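Local coordinates for prolyl endopeptidase (Myxococcus xanthus, PDB 2BKL), which probably hydrolyses oligopeptides on the carboxyl side of proline, and more slowly of alanine, as a serine peptidase of the prolyl oligopeptidase (S9A) family, at residues L66-S71 / D655-A660; F82-T87 / Y97-E102; D373-Y378 / S394-K399. All coordinates share one frame; numbering follows the deposited sequence.

Contact 1: L66-S71 / D655-A660; sequences LFYTDS and DQVAKA
V657 sets one methyl, CG1, squarely over the face of the Y68 ring: the carbon stands 3.5 Å from the ring centroid and only 13° off the normal, a CH-pi contact. That methyl is placed by the valine's first torsion, with CG1 anti to the backbone N (chi1 178°). Branching at CB puts a methyl close to the backbone, where it can lie on the tyrosine ring and still touch F67 CB, 3.8 Å from V657 CG1.

F67 and Y68 adopt the same first torsion, each CG lying beside its own backbone N (chi1 -73° for both), yet they meet the other segment differently. The phenylalanine presents its edge to the first turn of the helix, with CE2 3.7 Å from A660 O near the ring plane and CD2 4.2 Å from A660 CB; the small alanine lets the ring come this close to the backbone. The tyrosine offers a face to the valine and carries its hydroxyl past it, so that Y68 OH lies 3.6 Å from A658 CB. That hydroxyl is hydrogen-bonded to E92, whose carboxylate also accepts from A658 N.

The contact joins the end of helix 56-67 to the start of helix 657-674, where I661 touches both aromatic side chains; F63 meets F67 ring to ring, and beyond Y68 the chain runs into strand 71-78 of the beta-propeller.

Contact 2: F82-T87 / Y97-E102; sequences FFYVRT and YWRQGE
Y97 opens the pairing with F82-T87, its backbone N donating to Y84 O over 2.8 Å and its O accepting from Y84 N. The strands are antiparallel (155°) neighbours in a four-stranded propeller blade. Y97 CB packs 3.6 Å from Y84 CE2, while the Y97 ring receives R86 across one face: R86 CD lies 4.2 Å from the centroid, a CH-pi contact of the arginine's extended chain. The guanidinium stands farther off, at most weakly attracted.

W98, in the non-hydrogen-bonded pair with F83, turns to the other face of the sheet. W98 CB touches F83 CD2 at 3.6 Å, and the F83 ring and five-membered W98 ring are tilted by 21° but displaced until little of one covers the other. W98 CA also approaches F82 O.

R99 exchanges two backbone bonds with F82. Its CG sits between the backbone N and the carbonyl carbon (chi1 63°), and a bend at chi3 brings NE to donate a hydrogen bond to Y84 OH, 2.9 Å away in the guanidinium plane. R99 NH1 hydrogen-bonds E102 O at 3.2 Å, and F82 CE1 rests 3.7 Å from G101 C, where glycine suits the positive phi.

R86 NH2 and R99 NH2 are 3.6 Å apart, yet E106 forms salt bridges with both and a hydrogen bond with Y84 OH; this carboxylate probably offsets the two charges and is the Y84 hydroxyl's second partner besides R99 NE.

Contact 3: D373-Y378 / S394-K399; sequences DLDDAY and SVSTGK
D375 and the 394-399 turn meet at one end of an antiparallel blade of the beta-propeller, where the aspartate's carboxylate bridges two serines. Its OD2 takes the hydroxyl of S394 on the syn lone pair at 2.7 Å. Its OD1 accepts twice: from S396 N, again syn, at 2.9 Å, and from S396 OG, which comes from above the carboxylate plane. With CG swung anti to the main-chain N (chi1 -175°), the carboxylate extends to the turn. Replacing D375 by alanine removes the carboxylate, and S396 N and the two serine hydroxyls would probably lose their acceptors, leaving the hydroxyls free to turn.

Beside this polar grip, V395 N donates to D375 O at 2.9 Å in a nearly straight bond (168°), next to the non-hydrogen-bonded pair D376 and S394. A377 CB meets V395 CG2 at 3.9 Å, a small methyl against a branched side chain.

The next shell shapes the turn itself. G398 N bonds back to S394 O, and glycine suits a backbone conformation in which a CB would crowd the preceding carbonyl. T397 OG1 receives K399 N in an ST turn, while S394 OG, besides donating to the aspartate, accepts from T397 N at 3.1 Å.

In the fold
Contact 1 joins the two ends of the chain's long excursion, packing helix 56-67 on helix 657-674 of the catalytic domain, just where the chain passes into the propeller; contacts 2 and 3 both fall within that excursion, one after the other. Contact 2 belongs to the blade of strands 71-78, 81-87, 95-100 and 107-110, contact 3 to the blade containing strands 376-383 and 386-394. Contacts 1 and 2, their centres about 20 Å apart, touch where T87 OG1 probably hydrogen-bonds S71 OG. Contacts 2 and 3, centres about 19 Å apart, meet lightly through F82 and Y378. The series thus runs from the hinge beside the catalytic domain to neighbouring blades of the propeller.

Contact 1: L66-S71 / D655-A660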
loop_
_atom_site.group_PDB
_atom_site.type_symbol
_atom_site.label_atom_id
_atom_site.label_comp_id
_atom_site.label_asym_id
_atom_site.label_seq_id
_atom_site.Cartn_x
_atom_site.Cartn_y
_atom_site.Cartn_z
ATOM N N LEU A 66 -22.747 3.058 5.237
ATOM C CA LEU A 66 -21.719 3.505 4.297
ATOM C C LEU A 66 -20.800 2.401 3.811
ATOM O O LEU A 66 -20.378 2.415 2.654
ATOM C CB LEU A 66 -20.848 4.586 4.946
ATOM C CG LEU A 66 -21.522 5.929 5.191
ATOM C CD1 LEU A 66 -20.645 6.797 6.046
ATOM C CD2 LEU A 66 -21.879 6.594 3.862
ATOM N N PHE A 67 -20.430 1.467 4.680
ATOM C CA PHE A 67 -19.361 0.498 4.352
ATOM C C PHE A 67 -19.844 -0.711 3.565
ATOM O O PHE A 67 -19.044 -1.367 2.890
ATOM C CB PHE A 67 -18.634 -0.007 5.605
ATOM C CG PHE A 67 -17.710 0.978 6.243
ATOM C CD1 PHE A 67 -17.638 2.309 5.846
ATOM C CD2 PHE A 67 -16.934 0.561 7.294
ATOM C CE1 PHE A 67 -16.740 3.187 6.478
ATOM C CE2 PHE A 67 -16.054 1.428 7.944
ATOM C CZ PHE A 67 -15.976 2.750 7.536
ATOM N N TYR A 68 -21.119 -1.074 3.695
ATOM C CA TYR A 68 -21.673 -2.148 2.860
ATOM C C TYR A 68 -22.141 -1.491 1.581
ATOM O O TYR A 68 -23.005 -0.620 1.611
ATOM C CB TYR A 68 -22.819 -2.857 3.566
ATOM C CG TYR A 68 -22.382 -3.752 4.708
ATOM C CD1 TYR A 68 -21.801 -4.989 4.467
ATOM C CD2 TYR A 68 -22.566 -3.363 6.049
ATOM C CE1 TYR A 68 -21.412 -5.822 5.522
ATOM C CE2 TYR A 68 -22.181 -4.160 7.096
ATOM C CZ TYR A 68 -21.587 -5.391 6.861
ATOM O OH TYR A 68 -21.182 -6.179 7.939
ATOM N N THR A 69 -21.523 -1.846 0.461
ATOM C CA THR A 69 -21.862 -1.237 -0.817
ATOM C C THR A 69 -22.069 -2.291 -1.891
ATOM O O THR A 69 -21.660 -3.454 -1.750
ATOM C CB THR A 69 -20.748 -0.303 -1.327
ATOM O OG1 THR A 69 -19.626 -1.087 -1.720
ATOM C CG2 THR A 69 -20.231 0.613 -0.242
ATOM N N ASP A 70 -22.705 -1.842 -2.961
ATOM C CA ASP A 70 -22.749 -2.538 -4.233
ATOM C C ASP A 70 -21.684 -1.886 -5.080
ATOM O O ASP A 70 -21.765 -0.694 -5.370
ATOM C CB ASP A 70 -24.102 -2.341 -4.915
ATOM C CG ASP A 70 -25.197 -3.029 -4.202
ATOM O OD1 ASP A 70 -25.087 -4.257 -3.992
ATOM O OD2 ASP A 70 -26.204 -2.418 -3.766
ATOM N N SER A 71 -20.669 -2.637 -5.459
ATOM C CA SER A 71 -19.638 -2.124 -6.316
ATOM C C SER A 71 -19.200 -3.228 -7.267
ATOM O O SER A 71 -19.486 -4.418 -7.064
ATOM C CB SER A 71 -18.460 -1.644 -5.492
ATOM O OG SER A 71 -17.678 -2.722 -4.989
ATOM N N ASP A 655 -10.202 -8.074 6.582
ATOM C CA ASP A 655 -10.999 -8.296 5.361
ATOM C C ASP A 655 -12.413 -8.768 5.670
ATOM O O ASP A 655 -12.905 -9.738 5.088
ATOM C CB ASP A 655 -10.310 -9.313 4.443
ATOM C CG ASP A 655 -10.995 -9.466 3.099
ATOM O OD1 ASP A 655 -11.625 -8.517 2.571
ATOM O OD2 ASP A 655 -10.888 -10.542 2.491
ATOM N N GLN A 656 -13.062 -8.056 6.581
ATOM C CA GLN A 656 -14.423 -8.334 7.027
ATOM C C GLN A 656 -15.060 -6.981 7.248
ATOM O O GLN A 656 -14.618 -6.240 8.144
ATOM C CB GLN A 656 -14.432 -9.099 8.360
ATOM C CG GLN A 656 -14.105 -10.576 8.279
ATOM C CD GLN A 656 -15.241 -11.377 7.667
ATOM O OE1 GLN A 656 -15.207 -11.663 6.489
ATOM N NE2 GLN A 656 -16.248 -11.739 8.468
ATOM N N VAL A 657 -16.118 -6.658 6.510
ATOM C CA VAL A 657 -16.740 -5.350 6.628
ATOM C C VAL A 657 -17.187 -5.071 8.052
ATOM O O VAL A 657 -16.997 -3.954 8.569
ATOM C CB VAL A 657 -17.930 -5.175 5.668
ATOM C CG1 VAL A 657 -18.588 -3.802 5.878
ATOM C CG2 VAL A 657 -17.464 -5.273 4.238
ATOM N N ALA A 658 -17.807 -6.049 8.696
ATOM C CA ALA A 658 -18.234 -5.835 10.087
ATOM C C ALA A 658 -17.104 -5.410 11.012
ATOM O O ALA A 658 -17.323 -4.598 11.936
ATOM C CB ALA A 658 -18.916 -7.099 10.644
ATOM N N LYS A 659 -15.917 -5.974 10.819
ATOM C CA LYS A 659 -14.760 -5.602 11.637
ATOM C C LYS A 659 -14.222 -4.223 11.283
ATOM O O LYS A 659 -13.766 -3.471 12.156
ATOM C CB LYS A 659 -13.672 -6.668 11.537
ATOM C CG LYS A 659 -14.080 -8.031 12.157
ATOM C CD LYS A 659 -14.662 -7.965 13.574
ATOM C CE LYS A 659 -14.931 -9.358 14.122
ATOM N NZ LYS A 659 -15.922 -10.131 13.302
ATOM N N ALA A 660 -14.307 -3.834 10.027
ATOM C CA ALA A 660 -13.958 -2.471 9.614
ATOM C C ALA A 660 -14.880 -1.454 10.271
ATOM O O ALA A 660 -14.419 -0.397 10.694
ATOM C CB ALA A 660 -13.992 -2.363 8.092
#

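Contact 2: F82-T87 / Y97-E102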
loop_
_atom_site.group_PDB
_atom_site.type_symbol
_atom_site.label_atom_id
_atom_site.label_comp_id
_atom_site.label_asym_id
_atom_site.label_seq_id
_atom_site.Cartn_x
_atom_site.Cartn_y
_atom_site.Cartn_z
ATOM N N PHE A 82 -15.625 -12.294 -19.320
ATOM C CA PHE A 82 -15.319 -11.194 -18.458
ATOM C C PHE A 82 -15.250 -11.695 -17.040
ATOM O O PHE A 82 -16.100 -12.487 -16.624
ATOM C CB PHE A 82 -16.422 -10.125 -18.538
ATOM C CG PHE A 82 -16.453 -9.372 -19.822
ATOM C CD1 PHE A 82 -16.934 -9.968 -20.971
ATOM C CD2 PHE A 82 -16.067 -8.044 -19.868
ATOM C CE1 PHE A 82 -16.992 -9.261 -22.176
ATOM C CE2 PHE A 82 -16.135 -7.335 -21.060
ATOM C CZ PHE A 82 -16.584 -7.958 -22.210
ATOM N N PHE A 83 -14.270 -11.212 -16.295
ATOM C CA PHE A 83 -14.020 -11.621 -14.922
ATOM C C PHE A 83 -13.850 -10.382 -14.075
ATOM O O PHE A 83 -13.109 -9.468 -14.445
ATOM C CB PHE A 83 -12.737 -12.453 -14.818
ATOM C CG PHE A 83 -12.781 -13.735 -15.594
ATOM C CD1 PHE A 83 -12.597 -13.752 -16.964
ATOM C CD2 PHE A 83 -13.069 -14.929 -14.968
ATOM C CE1 PHE A 83 -12.675 -14.946 -17.676
ATOM C CE2 PHE A 83 -13.131 -16.114 -15.695
ATOM C CZ PHE A 83 -12.935 -16.108 -17.015
ATOM N N TYR A 84 -14.506 -10.312 -12.930
ATOM C CA TYR A 84 -14.552 -9.079 -12.160
ATOM C C TYR A 84 -15.067 -9.369 -10.759
ATOM O O TYR A 84 -15.798 -10.349 -10.542
ATOM C CB TYR A 84 -15.436 -8.014 -12.880
ATOM C CG TYR A 84 -16.782 -8.588 -13.248
ATOM C CD1 TYR A 84 -16.952 -9.254 -14.443
ATOM C CD2 TYR A 84 -17.851 -8.550 -12.358
ATOM C CE1 TYR A 84 -18.137 -9.838 -14.773
ATOM C CE2 TYR A 84 -19.051 -9.134 -12.689
ATOM C CZ TYR A 84 -19.184 -9.786 -13.891
ATOM O OH TYR A 84 -20.360 -10.383 -14.263
ATOM N N VAL A 85 -14.644 -8.551 -9.818
ATOM C CA VAL A 85 -15.063 -8.672 -8.439
ATOM C C VAL A 85 -16.233 -7.730 -8.138
ATOM O O VAL A 85 -16.256 -6.586 -8.604
ATOM C CB VAL A 85 -13.867 -8.397 -7.538
ATOM C CG1 VAL A 85 -14.270 -8.277 -6.101
ATOM C CG2 VAL A 85 -12.839 -9.526 -7.694
ATOM N N ARG A 86 -17.195 -8.197 -7.339
ATOM C CA ARG A 86 -18.268 -7.360 -6.832
ATOM C C ARG A 86 -18.260 -7.346 -5.324
ATOM O O ARG A 86 -17.894 -8.325 -4.688
ATOM C CB ARG A 86 -19.641 -7.891 -7.234
ATOM C CG ARG A 86 -19.996 -7.811 -8.722
ATOM C CD ARG A 86 -21.455 -8.157 -8.982
ATOM N NE ARG A 86 -21.872 -8.120 -10.380
ATOM C CZ ARG A 86 -22.258 -7.034 -11.031
ATOM N NH1 ARG A 86 -22.243 -5.852 -10.440
ATOM N NH2 ARG A 86 -22.625 -7.129 -12.306
ATOM N N THR A 87 -18.704 -6.241 -4.744
ATOM C CA THR A 87 -19.181 -6.279 -3.377
ATOM C C THR A 87 -20.701 -6.197 -3.396
ATOM O O THR A 87 -21.304 -5.612 -4.292
ATOM C CB THR A 87 -18.643 -5.132 -2.514
ATOM O OG1 THR A 87 -19.030 -3.853 -3.063
ATOM C CG2 THR A 87 -17.115 -5.135 -2.450
ATOM N N TYR A 97 -16.740 -12.935 -9.933
ATOM C CA TYR A 97 -17.728 -13.373 -10.902
ATOM C C TYR A 97 -17.132 -13.506 -12.287
ATOM O O TYR A 97 -16.110 -12.890 -12.608
ATOM C CB TYR A 97 -18.829 -12.304 -11.001
ATOM C CG TYR A 97 -19.765 -12.289 -9.827
ATOM C CD1 TYR A 97 -19.452 -11.608 -8.679
ATOM C CD2 TYR A 97 -20.975 -12.976 -9.880
ATOM C CE1 TYR A 97 -20.320 -11.602 -7.599
ATOM C CE2 TYR A 97 -21.840 -12.983 -8.797
ATOM C CZ TYR A 97 -21.495 -12.282 -7.672
ATOM O OH TYR A 97 -22.352 -12.291 -6.592
ATOM N N TRP A 98 -17.811 -14.251 -13.141
ATOM C CA TRP A 98 -17.531 -14.256 -14.559
ATOM C C TRP A 98 -18.817 -14.298 -15.372
ATOM O O TRP A 98 -19.885 -14.679 -14.875
ATOM C CB TRP A 98 -16.595 -15.414 -14.965
ATOM C CG TRP A 98 -17.264 -16.752 -15.010
ATOM C CD1 TRP A 98 -17.566 -17.549 -13.952
ATOM C CD2 TRP A 98 -17.683 -17.464 -16.174
ATOM N NE1 TRP A 98 -18.182 -18.696 -14.377
ATOM C CE2 TRP A 98 -18.246 -18.682 -15.742
ATOM C CE3 TRP A 98 -17.641 -17.200 -17.540
ATOM C CZ2 TRP A 98 -18.762 -19.626 -16.630
ATOM C CZ3 TRP A 98 -18.152 -18.146 -18.425
ATOM C CH2 TRP A 98 -18.697 -19.339 -17.964
ATOM N N ARG A 99 -18.701 -13.892 -16.631
ATOM C CA ARG A 99 -19.774 -14.044 -17.583
ATOM C C ARG A 99 -19.227 -14.252 -18.977
ATOM O O ARG A 99 -18.091 -13.827 -19.308
ATOM C CB ARG A 99 -20.712 -12.842 -17.567
ATOM C CG ARG A 99 -20.083 -11.537 -17.975
ATOM C CD ARG A 99 -21.093 -10.398 -18.139
ATOM N NE ARG A 99 -21.610 -9.960 -16.858
ATOM C CZ ARG A 99 -22.656 -9.169 -16.696
ATOM N NH1 ARG A 99 -23.332 -8.723 -17.746
ATOM N NH2 ARG A 99 -23.042 -8.831 -15.468
ATOM N N GLN A 100 -20.043 -14.902 -19.797
ATOM C CA GLN A 100 -19.725 -15.126 -21.188
ATOM C C GLN A 100 -20.306 -13.990 -22.007
ATOM O O GLN A 100 -21.532 -13.852 -22.111
ATOM C CB GLN A 100 -20.327 -16.442 -21.643
ATOM C CG GLN A 100 -19.931 -16.792 -23.075
ATOM C CD GLN A 100 -18.545 -17.395 -23.118
ATOM O OE1 GLN A 100 -18.276 -18.338 -22.398
ATOM N NE2 GLN A 100 -17.664 -16.831 -23.940
ATOM N N GLY A 101 -19.446 -13.186 -22.606
ATOM C CA GLY A 101 -19.881 -12.025 -23.358
ATOM C C GLY A 101 -20.309 -10.870 -22.475
ATOM O O GLY A 101 -20.501 -10.998 -21.259
ATOM N N GLU A 102 -20.493 -9.727 -23.110
ATOM C CA GLU A 102 -20.712 -8.476 -22.405
ATOM C C GLU A 102 -22.009 -8.495 -21.592
ATOM O O GLU A 102 -22.072 -7.887 -20.521
ATOM C CB GLU A 102 -20.715 -7.315 -23.401
ATOM C CG GLU A 102 -20.331 -5.978 -22.803
ATOM C CD GLU A 102 -20.629 -4.834 -23.753
ATOM O OE1 GLU A 102 -21.708 -4.206 -23.615
ATOM O OE2 GLU A 102 -19.789 -4.580 -24.651
#

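Contact 3: D373-Y378 / S394-K399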
loop_
_atom_site.group_PDB
_atom_site.type_symbol
_atom_site.label_atom_id
_atom_site.label_comp_id
_atom_site.label_asym_id
_atom_site.label_seq_id
_atom_site.Cartn_x
_atom_site.Cartn_y
_atom_site.Cartn_z
ATOM N N ASP A 373 -4.337 -5.528 -27.510
ATOM C CA ASP A 373 -5.101 -5.886 -28.709
ATOM C C ASP A 373 -6.607 -5.744 -28.480
ATOM O O ASP A 373 -7.423 -6.370 -29.206
ATOM C CB ASP A 373 -4.762 -7.330 -29.131
ATOM C CG ASP A 373 -4.912 -8.359 -28.006
ATOM O OD1 ASP A 373 -5.159 -8.021 -26.844
ATOM O OD2 ASP A 373 -4.745 -9.602 -28.176
ATOM N N LEU A 374 -6.983 -4.905 -27.510
ATOM C CA LEU A 374 -8.402 -4.583 -27.225
ATOM C C LEU A 374 -8.551 -3.077 -27.347
ATOM O O LEU A 374 -7.783 -2.332 -26.742
ATOM C CB LEU A 374 -8.782 -5.020 -25.813
ATOM C CG LEU A 374 -9.892 -6.028 -25.547
ATOM C CD1 LEU A 374 -10.109 -7.032 -26.693
ATOM C CD2 LEU A 374 -9.625 -6.736 -24.213
ATOM N N ASP A 375 -9.543 -2.602 -28.088
ATOM C CA ASP A 375 -9.806 -1.186 -28.190
ATOM C C ASP A 375 -10.501 -0.601 -26.965
ATOM O O ASP A 375 -10.341 0.581 -26.684
ATOM C CB ASP A 375 -10.668 -0.894 -29.417
ATOM C CG ASP A 375 -10.875 0.580 -29.625
ATOM O OD1 ASP A 375 -9.866 1.284 -29.869
ATOM O OD2 ASP A 375 -11.998 1.117 -29.533
ATOM N N ASP A 376 -11.301 -1.395 -26.269
ATOM C CA ASP A 376 -11.939 -0.918 -25.045
ATOM C C ASP A 376 -10.943 -0.936 -23.883
ATOM O O ASP A 376 -10.332 -1.965 -23.614
ATOM C CB ASP A 376 -13.114 -1.807 -24.630
ATOM C CG ASP A 376 -14.211 -1.853 -25.661
ATOM O OD1 ASP A 376 -14.590 -0.783 -26.202
ATOM O OD2 ASP A 376 -14.742 -2.948 -25.959
ATOM N N ALA A 377 -10.822 0.186 -23.173
ATOM C CA ALA A 377 -9.981 0.290 -21.988
ATOM C C ALA A 377 -10.740 1.028 -20.907
ATOM O O ALA A 377 -11.505 1.935 -21.222
ATOM C CB ALA A 377 -8.690 1.010 -22.274
ATOM N N TYR A 378 -10.485 0.705 -19.648
ATOM C CA TYR A 378 -11.242 1.249 -18.547
ATOM C C TYR A 378 -10.355 2.072 -17.655
ATOM O O TYR A 378 -9.147 1.824 -17.555
ATOM C CB TYR A 378 -11.862 0.101 -17.727
ATOM C CG TYR A 378 -12.841 -0.764 -18.468
ATOM C CD1 TYR A 378 -12.393 -1.754 -19.316
ATOM C CD2 TYR A 378 -14.204 -0.605 -18.305
ATOM C CE1 TYR A 378 -13.292 -2.552 -20.010
ATOM C CE2 TYR A 378 -15.098 -1.406 -18.980
ATOM C CZ TYR A 378 -14.630 -2.358 -19.822
ATOM O OH TYR A 378 -15.517 -3.163 -20.508
ATOM N N SER A 394 -12.843 4.111 -25.651
ATOM C CA SER A 394 -12.208 3.596 -26.842
ATOM C C SER A 394 -10.841 4.244 -26.996
ATOM O O SER A 394 -10.700 5.450 -27.008
ATOM C CB SER A 394 -13.046 3.922 -28.082
ATOM O OG SER A 394 -12.268 3.752 -29.265
ATOM N N VAL A 395 -9.818 3.423 -27.117
ATOM C CA VAL A 395 -8.475 3.935 -27.269
ATOM C C VAL A 395 -8.328 4.637 -28.614
ATOM O O VAL A 395 -7.698 5.694 -28.701
ATOM C CB VAL A 395 -7.421 2.809 -27.131
ATOM C CG1 VAL A 395 -6.020 3.353 -27.378
ATOM C CG2 VAL A 395 -7.473 2.193 -25.751
ATOM N N SER A 396 -8.894 4.042 -29.654
ATOM C CA SER A 396 -8.754 4.571 -31.007
ATOM C C SER A 396 -9.504 5.889 -31.240
ATOM O O SER A 396 -8.986 6.735 -31.944
ATOM C CB SER A 396 -9.158 3.536 -32.048
ATOM O OG SER A 396 -10.494 3.156 -31.925
ATOM N N THR A 397 -10.686 6.076 -30.637
ATOM C CA THR A 397 -11.501 7.284 -30.886
ATOM C C THR A 397 -11.591 8.277 -29.726
ATOM O O THR A 397 -11.959 9.441 -29.929
ATOM C CB THR A 397 -12.940 6.927 -31.277
ATOM O OG1 THR A 397 -13.675 6.475 -30.137
ATOM C CG2 THR A 397 -13.011 5.788 -32.323
ATOM N N GLY A 398 -11.355 7.820 -28.504
ATOM C CA GLY A 398 -11.524 8.642 -27.319
ATOM C C GLY A 398 -12.922 8.716 -26.749
ATOM O O GLY A 398 -13.153 9.398 -25.739
ATOM N N LYS A 399 -13.878 8.035 -27.363
ATOM C CA LYS A 399 -15.216 7.929 -26.770
ATOM C C LYS A 399 -15.104 7.416 -25.339
ATOM O O LYS A 399 -14.334 6.508 -25.052
ATOM C CB LYS A 399 -16.082 6.968 -27.596
ATOM C CG LYS A 399 -17.466 6.646 -27.006
ATOM C CD LYS A 399 -18.272 5.698 -27.894
ATOM C CE LYS A 399 -17.780 4.266 -27.785
ATOM N NZ LYS A 399 -18.417 3.366 -28.803
#